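Local coordinates for protein RTX toxin RtxA (Vibrio vulnificus MO6-24/O, PDB 6IMP) that carries an alpha/beta-hydrolase fold domain within a multifunctional secreted toxin, where it probably acts as a hydrolase contributing to virulence, at residues P251-T256 with D300-G305; S238-L243 with E266-K271; H60-G65 with T80-Q85. One frame throughout, in Å; residues are numbered along the deposited sequence.

Interaction 1 of 3, residues P251-T256 with D300-G305; sequences PILLLT and DQIVSG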
# COMPACT_ATOMS: atom_id res chain seq x y z
N PRO A 251 -0.92 -5.54 -16.53
CA PRO A 251 -1.87 -6.28 -15.70
C PRO A 251 -2.27 -5.55 -14.41
O PRO A 251 -1.44 -5.33 -13.52
CB PRO A 251 -1.13 -7.60 -15.38
CG PRO A 251 0.27 -7.42 -15.86
CD PRO A 251 0.21 -6.40 -16.94
N ILE A 252 -3.54 -5.18 -14.35
CA ILE A 252 -4.15 -4.60 -13.16
C ILE A 252 -5.32 -5.48 -12.69
O ILE A 252 -6.44 -5.34 -13.19
CB ILE A 252 -4.67 -3.17 -13.46
CG1 ILE A 252 -3.51 -2.30 -13.93
CG2 ILE A 252 -5.37 -2.56 -12.24
CD1 ILE A 252 -3.94 -0.96 -14.51
N LEU A 253 -5.08 -6.38 -11.75
CA LEU A 253 -6.19 -7.00 -11.03
C LEU A 253 -6.80 -5.97 -10.11
O LEU A 253 -6.10 -5.16 -9.52
CB LEU A 253 -5.75 -8.23 -10.23
CG LEU A 253 -6.87 -9.02 -9.51
CD1 LEU A 253 -7.93 -9.54 -10.47
CD2 LEU A 253 -6.31 -10.17 -8.69
N LEU A 254 -8.12 -6.00 -9.98
CA LEU A 254 -8.81 -5.07 -9.13
C LEU A 254 -9.92 -5.78 -8.35
O LEU A 254 -10.98 -6.11 -8.91
CB LEU A 254 -9.36 -3.91 -9.97
CG LEU A 254 -10.33 -2.93 -9.30
CD1 LEU A 254 -9.69 -2.23 -8.11
CD2 LEU A 254 -10.81 -1.91 -10.32
N LEU A 255 -9.68 -6.02 -7.07
CA LEU A 255 -10.68 -6.64 -6.21
C LEU A 255 -11.25 -5.61 -5.25
O LEU A 255 -10.53 -5.05 -4.43
CB LEU A 255 -10.06 -7.80 -5.45
CG LEU A 255 -9.24 -8.79 -6.30
CD1 LEU A 255 -8.91 -10.02 -5.48
CD2 LEU A 255 -9.95 -9.21 -7.57
N THR A 256 -12.54 -5.37 -5.36
CA THR A 256 -13.21 -4.37 -4.52
C THR A 256 -14.06 -5.02 -3.44
O THR A 256 -14.53 -6.13 -3.60
CB THR A 256 -14.13 -3.47 -5.35
OG1 THR A 256 -15.26 -4.22 -5.82
CG2 THR A 256 -13.38 -2.91 -6.54
N ASP A 300 -5.09 -17.45 -5.11
CA ASP A 300 -4.71 -18.22 -6.30
C ASP A 300 -4.85 -17.39 -7.58
O ASP A 300 -3.93 -17.34 -8.40
CB ASP A 300 -5.51 -19.53 -6.40
CG ASP A 300 -4.88 -20.68 -5.58
OD1 ASP A 300 -3.66 -20.65 -5.33
OD2 ASP A 300 -5.61 -21.63 -5.21
N GLN A 301 -6.00 -16.73 -7.74
CA GLN A 301 -6.19 -15.82 -8.88
C GLN A 301 -5.11 -14.74 -8.94
O GLN A 301 -4.60 -14.42 -10.02
CB GLN A 301 -7.58 -15.15 -8.84
CG GLN A 301 -7.68 -13.92 -9.75
CD GLN A 301 -9.06 -13.69 -10.31
OE1 GLN A 301 -10.07 -13.96 -9.65
NE2 GLN A 301 -9.12 -13.17 -11.54
N ILE A 302 -4.75 -14.20 -7.77
CA ILE A 302 -3.76 -13.12 -7.68
C ILE A 302 -2.44 -13.53 -8.31
O ILE A 302 -1.87 -12.78 -9.10
CB ILE A 302 -3.54 -12.66 -6.21
CG1 ILE A 302 -4.70 -11.76 -5.75
CG2 ILE A 302 -2.24 -11.90 -6.07
CD1 ILE A 302 -4.76 -11.55 -4.25
N VAL A 303 -1.95 -14.70 -7.97
CA VAL A 303 -0.70 -15.15 -8.51
C VAL A 303 -0.84 -15.53 -9.96
O VAL A 303 0.12 -15.89 -10.60
CB VAL A 303 -0.15 -16.34 -7.75
CG1 VAL A 303 1.21 -16.69 -8.27
CG2 VAL A 303 -0.06 -16.00 -6.28
N SER A 304 -2.04 -15.43 -10.50
CA SER A 304 -2.24 -15.78 -11.89
C SER A 304 -2.15 -14.57 -12.80
O SER A 304 -2.40 -14.66 -13.98
CB SER A 304 -3.53 -16.53 -12.05
OG SER A 304 -3.46 -17.71 -11.27
N GLY A 305 -1.83 -13.44 -12.21
CA GLY A 305 -1.58 -12.19 -12.89
C GLY A 305 -0.22 -11.75 -12.36
O GLY A 305 -0.02 -10.60 -12.02

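Interaction 2 of 3, residues S238-L243 with E266-K271; sequences SVEKNL and EKLRAK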
# COMPACT_ATOMS: atom_id res chain seq x y z
N SER A 238 -5.64 9.84 -6.23
CA SER A 238 -6.53 9.35 -7.29
C SER A 238 -5.83 8.22 -8.06
O SER A 238 -4.74 8.42 -8.60
CB SER A 238 -6.92 10.48 -8.24
OG SER A 238 -7.49 9.97 -9.44
N VAL A 239 -6.46 7.05 -8.08
CA VAL A 239 -5.92 5.88 -8.81
C VAL A 239 -5.79 6.20 -10.30
O VAL A 239 -4.75 5.94 -10.91
CB VAL A 239 -6.84 4.64 -8.66
CG1 VAL A 239 -6.38 3.50 -9.57
CG2 VAL A 239 -6.88 4.17 -7.22
N GLU A 240 -6.88 6.72 -10.86
CA GLU A 240 -6.95 7.22 -12.25
C GLU A 240 -5.77 8.14 -12.59
O GLU A 240 -4.98 7.86 -13.51
CB GLU A 240 -8.27 7.97 -12.44
CG GLU A 240 -8.96 7.75 -13.79
CD GLU A 240 -10.38 8.29 -13.81
OE1 GLU A 240 -11.06 8.26 -12.76
OE2 GLU A 240 -10.83 8.75 -14.89
N LYS A 241 -5.64 9.22 -11.81
CA LYS A 241 -4.60 10.23 -12.01
C LYS A 241 -3.20 9.63 -11.89
O LYS A 241 -2.34 9.85 -12.74
CB LYS A 241 -4.77 11.37 -11.00
CG LYS A 241 -3.77 12.52 -11.11
CD LYS A 241 -4.30 13.77 -10.41
CE LYS A 241 -3.21 14.59 -9.75
NZ LYS A 241 -2.23 15.13 -10.74
N ASN A 242 -2.99 8.82 -10.85
CA ASN A 242 -1.71 8.17 -10.62
C ASN A 242 -1.39 7.06 -11.66
O ASN A 242 -0.26 6.57 -11.72
CB ASN A 242 -1.67 7.54 -9.21
CG ASN A 242 -1.73 8.57 -8.10
OD1 ASN A 242 -2.39 9.62 -8.20
ND2 ASN A 242 -1.09 8.25 -6.99
N LEU A 243 -2.39 6.64 -12.44
CA LEU A 243 -2.19 5.56 -13.44
C LEU A 243 -1.80 6.09 -14.82
O LEU A 243 -1.27 5.32 -15.64
CB LEU A 243 -3.46 4.71 -13.57
CG LEU A 243 -3.58 3.47 -12.68
CD1 LEU A 243 -4.93 2.79 -12.93
CD2 LEU A 243 -2.44 2.50 -12.93
N GLU A 266 -15.99 0.09 -8.27
CA GLU A 266 -16.63 -0.48 -9.45
C GLU A 266 -16.86 0.55 -10.55
O GLU A 266 -16.78 0.23 -11.73
CB GLU A 266 -17.93 -1.19 -9.07
CG GLU A 266 -17.71 -2.53 -8.38
CD GLU A 266 -16.75 -3.41 -9.15
OE1 GLU A 266 -16.99 -3.66 -10.36
OE2 GLU A 266 -15.72 -3.82 -8.57
N LYS A 267 -17.11 1.80 -10.15
CA LYS A 267 -17.17 2.91 -11.11
C LYS A 267 -15.77 3.14 -11.70
O LYS A 267 -15.59 3.18 -12.94
CB LYS A 267 -17.70 4.18 -10.43
CG LYS A 267 -19.10 4.02 -9.86
CD LYS A 267 -19.67 5.32 -9.32
CE LYS A 267 -20.93 5.04 -8.49
NZ LYS A 267 -21.70 6.27 -8.14
N LEU A 268 -14.78 3.22 -10.82
CA LEU A 268 -13.38 3.27 -11.22
C LEU A 268 -13.10 2.17 -12.22
O LEU A 268 -12.58 2.43 -13.30
CB LEU A 268 -12.48 3.12 -10.00
CG LEU A 268 -10.96 3.09 -10.24
CD1 LEU A 268 -10.49 4.22 -11.13
CD2 LEU A 268 -10.22 3.12 -8.91
N ARG A 269 -13.48 0.94 -11.87
CA ARG A 269 -13.29 -0.22 -12.75
C ARG A 269 -13.78 0.07 -14.16
O ARG A 269 -13.09 -0.22 -15.14
CB ARG A 269 -14.02 -1.45 -12.19
CG ARG A 269 -14.40 -2.49 -13.25
CD ARG A 269 -14.76 -3.82 -12.62
NE ARG A 269 -13.56 -4.58 -12.31
CZ ARG A 269 -13.24 -5.08 -11.11
NH1 ARG A 269 -12.10 -5.73 -10.98
NH2 ARG A 269 -14.04 -4.95 -10.06
N ALA A 270 -15.00 0.59 -14.25
CA ALA A 270 -15.56 0.99 -15.53
C ALA A 270 -14.61 1.97 -16.24
O ALA A 270 -13.99 1.61 -17.24
CB ALA A 270 -16.94 1.60 -15.35
N LYS A 271 -14.43 3.16 -15.66
CA LYS A 271 -13.52 4.17 -16.25
C LYS A 271 -12.20 3.56 -16.78
O LYS A 271 -11.64 4.05 -17.76
CB LYS A 271 -13.20 5.28 -15.24
CG LYS A 271 -14.40 6.06 -14.76
CD LYS A 271 -14.06 7.51 -14.44
CE LYS A 271 -15.32 8.33 -14.17
NZ LYS A 271 -15.14 9.32 -13.07

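Interaction 3 of 3, residues H60-G65 with T80-Q85; sequences HAVENG and TGYYHQ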
# COMPACT_ATOMS: atom_id res chain seq x y z
N HIS A 60 8.75 -14.91 16.45
CA HIS A 60 8.85 -16.29 16.01
C HIS A 60 9.38 -16.35 14.57
O HIS A 60 10.41 -16.96 14.33
CB HIS A 60 7.50 -17.01 16.14
CG HIS A 60 7.61 -18.51 16.12
ND1 HIS A 60 7.98 -19.25 17.22
CD2 HIS A 60 7.40 -19.40 15.12
CE1 HIS A 60 8.00 -20.53 16.91
NE2 HIS A 60 7.65 -20.65 15.64
N ALA A 61 8.74 -15.65 13.65
CA ALA A 61 9.15 -15.71 12.24
C ALA A 61 10.65 -15.49 12.05
O ALA A 61 11.30 -16.24 11.33
CB ALA A 61 8.35 -14.72 11.40
N VAL A 62 11.20 -14.47 12.71
CA VAL A 62 12.65 -14.20 12.63
C VAL A 62 13.48 -15.35 13.19
O VAL A 62 14.47 -15.75 12.57
CB VAL A 62 13.09 -12.84 13.26
CG1 VAL A 62 12.38 -11.68 12.58
CG2 VAL A 62 12.84 -12.79 14.76
N GLU A 63 13.04 -15.92 14.31
CA GLU A 63 13.76 -17.03 14.97
C GLU A 63 13.82 -18.30 14.11
O GLU A 63 14.85 -18.97 14.06
CB GLU A 63 13.16 -17.33 16.35
CG GLU A 63 13.41 -16.23 17.37
CD GLU A 63 13.00 -16.62 18.78
OE1 GLU A 63 11.91 -16.18 19.23
OE2 GLU A 63 13.76 -17.35 19.45
N ASN A 64 12.73 -18.61 13.41
CA ASN A 64 12.72 -19.70 12.42
C ASN A 64 13.52 -19.38 11.13
O ASN A 64 13.69 -20.26 10.28
CB ASN A 64 11.28 -20.06 12.01
CG ASN A 64 10.44 -20.60 13.17
OD1 ASN A 64 10.82 -20.49 14.34
ND2 ASN A 64 9.27 -21.16 12.84
N GLY A 65 13.96 -18.14 10.95
CA GLY A 65 14.51 -17.68 9.67
C GLY A 65 13.47 -17.66 8.56
O GLY A 65 13.80 -17.82 7.38
N THR A 80 10.78 1.15 8.30
CA THR A 80 10.99 -0.09 9.04
C THR A 80 9.90 -1.11 8.76
O THR A 80 8.71 -0.78 8.69
CB THR A 80 11.02 0.19 10.53
OG1 THR A 80 9.77 0.77 10.92
CG2 THR A 80 12.14 1.14 10.85
N GLY A 81 10.32 -2.36 8.58
CA GLY A 81 9.42 -3.50 8.69
C GLY A 81 10.13 -4.82 8.47
O GLY A 81 11.29 -4.99 8.86
N TYR A 82 9.44 -5.76 7.83
CA TYR A 82 10.00 -7.08 7.58
C TYR A 82 10.00 -7.44 6.11
O TYR A 82 9.25 -6.89 5.29
CB TYR A 82 9.26 -8.16 8.38
CG TYR A 82 9.20 -7.89 9.87
CD1 TYR A 82 8.39 -6.90 10.38
CD2 TYR A 82 9.93 -8.67 10.77
CE1 TYR A 82 8.31 -6.66 11.74
CE2 TYR A 82 9.85 -8.45 12.14
CZ TYR A 82 9.05 -7.44 12.63
OH TYR A 82 8.97 -7.21 13.99
N TYR A 83 10.92 -8.34 5.77
CA TYR A 83 10.86 -9.11 4.55
C TYR A 83 10.48 -10.53 4.94
O TYR A 83 11.25 -11.20 5.61
CB TYR A 83 12.22 -9.11 3.88
CG TYR A 83 12.21 -9.70 2.50
CD1 TYR A 83 11.93 -8.92 1.40
CD2 TYR A 83 12.48 -11.05 2.30
CE1 TYR A 83 11.92 -9.45 0.12
CE2 TYR A 83 12.48 -11.60 1.03
CZ TYR A 83 12.20 -10.79 -0.06
OH TYR A 83 12.19 -11.32 -1.33
N HIS A 84 9.28 -10.96 4.56
CA HIS A 84 8.86 -12.35 4.80
C HIS A 84 9.06 -13.20 3.54
O HIS A 84 8.70 -12.77 2.44
CB HIS A 84 7.38 -12.42 5.19
CG HIS A 84 6.92 -11.32 6.09
ND1 HIS A 84 7.05 -11.39 7.47
CD2 HIS A 84 6.19 -10.21 5.84
CE1 HIS A 84 6.48 -10.33 8.01
NE2 HIS A 84 5.94 -9.60 7.05
N GLN A 85 9.55 -14.43 3.71
CA GLN A 85 9.86 -15.31 2.56
C GLN A 85 9.18 -16.68 2.57
O GLN A 85 8.70 -17.15 3.61
CB GLN A 85 11.38 -15.49 2.36
CG GLN A 85 12.13 -16.08 3.54
CD GLN A 85 13.43 -15.34 3.80
OE1 GLN A 85 14.27 -15.21 2.91
NE2 GLN A 85 13.58 -14.83 5.02

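Interaction 1 of 3, residues P251-T256 with D300-G305
Leu-253, on strand 252-256 of the alpha/beta-hydrolase sheet, packs against Ile-302 and Gln-301 of helix 291-302, one of the helices flanking that sheet. The strand's side chains alternate: Leu-253 and Leu-255 face this helix, whereas Ile-252 points away from it. Leu-253 does the bridging. Its chi1 of -176° sets CG anti to the backbone N, and chi2 (59°) then spreads the two methyls, CD2 to Ile-302 and CD1 to Gln-301. CD2 of Leu-253 lies 3.7 Å from CG1 of Ile-302, the two side chains crossing at about a right angle, and also approaches CA of Ile-302 at 4.0 Å. The other branch turns to the glutamine: CD1 of Leu-253 is 4.0 Å from NE2 of Gln-301, a van der Waals touch on the amide. Leu-202 of the adjacent strand 200-204 also packs against both Leu-253 and Ile-302, and Leu-255 reaches Tyr-298 one turn earlier in the helix, making one apolar layer between sheet and helix. Beside this layer, OG of Ser-304 donates a 2.9 Å hydrogen bond to O of Asp-300, arriving 30° out of that carbonyl's plane.

Interaction 2 of 3, residues S238-L243 with E266-K271
With chi1 at 177°, the side chain of Leu-268 extends away from its own N, and that torsion swings CD2 across to Val-239, although the CB of Leu-268 itself does not aim at helix 239-243. The methyl rests against the branch carbon of the valine: CD2 of Leu-268 is 3.7 Å from CB of Val-239, with that residue's two methyls, CG1 and CG2, equally far at 3.9 Å. Glu-240 is extended beyond CG, which sends its carboxylate toward the other helix. There it crosses the Lys-271 chain at about a right angle. OE1 and OE2 of Glu-240 both lie 3.5 Å from CD of Lys-271, so a methylene, rather than the ammonium, faces the carboxylate. NZ of Lys-271 remains 4.2 Å from OE1 of Glu-240, beyond a salt bridge, and the opposite charges probably add a modest long-range attraction at this rim.

Each helix has its own anchoring. OG of Ser-238 caps helix 239-243 by accepting a nearly straight 3.1 Å hydrogen bond from N of Lys-241, while Asn-242 binds Tyr-151 through ND2. In the other helix Arg-269 forms a salt bridge with Glu-266, its hydrogen bond weak; NH1 of Arg-269 bonds to O of Thr-280 and probably to O of Leu-254, though the length of the latter is doubtful. The axes of segments 239-243, short and loosely bonded, and 266-271 come within 11.4 Å at 32°; the gap is filled by Val-239 against Leu-268, with Glu-240 and Lys-271 at the rim. Such packing belongs to the helical layer on one face of the alpha/beta-hydrolase sheet, where helix 260-274 forms the crossover of a beta-alpha-beta unit between parallel strands 252-256 and 282-283.

Interaction 3 of 3, residues H60-G65 with T80-Q85
Val-62, near the C-terminal end of helix 52-63, touches Tyr-82 of strand 78-84, and this apolar meeting is the firmer part of an otherwise sparse contact. CG1 of Val-62 comes to the edge of the tyrosine ring, near its plane, 4.1 Å from CE2 of Tyr-82; the faces of the ring are not used by the valine. Tyr-82 has CG anti to its carbonyl carbon (chi1 -55°), which leans the ring toward the helix. The far end of that ring is tied to the same helix, since OH of Tyr-82 is hydrogen-bonded to NE2 of Gln-55. Lys-69 and Glu-113 also touch the tyrosine, so neighbouring strand 67-73 and helix 112-124 join in setting its position.

Toward the surface the fit slackens. Gly-65 leaves the helix with positive phi (66°) in a Schellman motif, its N donating a 2.9 Å hydrogen bond to O of Val-62. Its own carbonyl then turns to the strand side, but O of Gly-65 is still 3.8 Å from NE2 of Gln-85, too far for a hydrogen bond. That amide is engaged by other groups: NE2 of Gln-85 binds O of Glu-66, next in the chain after Gly-65, and OE1 of Gln-68 on strand 67-73. The CA atoms of Gly-65 and Gln-85, although the nearest such pair across the segments, are 8.8 Å apart.

The chemistry is therefore divided. Between the two segments there is dispersion contact between a methyl and an aromatic edge. Of the directional bonds beside it, Tyr-82 to Gln-55 ties this strand to helix 52-63, while those of Gln-85 hold the strand to the chain that follows the helix. Together they suggest that the weak apolar touch is backed by polar ties alongside it.

How the interactions relate
Interaction 3 comes first along the chain, at helix 52-63, in the N-terminal part of the chain, and the antiparallel edge region of the sheet; interactions 1 and 2 follow, their segments alternating. Interactions 1 and 2 have centres about 16 Å apart and touch directly: Thr-256 probably hydrogen-bonds to Glu-266, and Ile-252 packs on Leu-243. Strand 252-256 is thus flanked on one face by helix 291-302 and on the other by the helices of interaction 2. Interaction 3 lies about 25 Å from interaction 1, between centres, yet reaches the same sheet. It is about 34 Å from interaction 2, across the chain's centre. The contacts thus lie toward opposite ends of one sheet, next to its outermost strands.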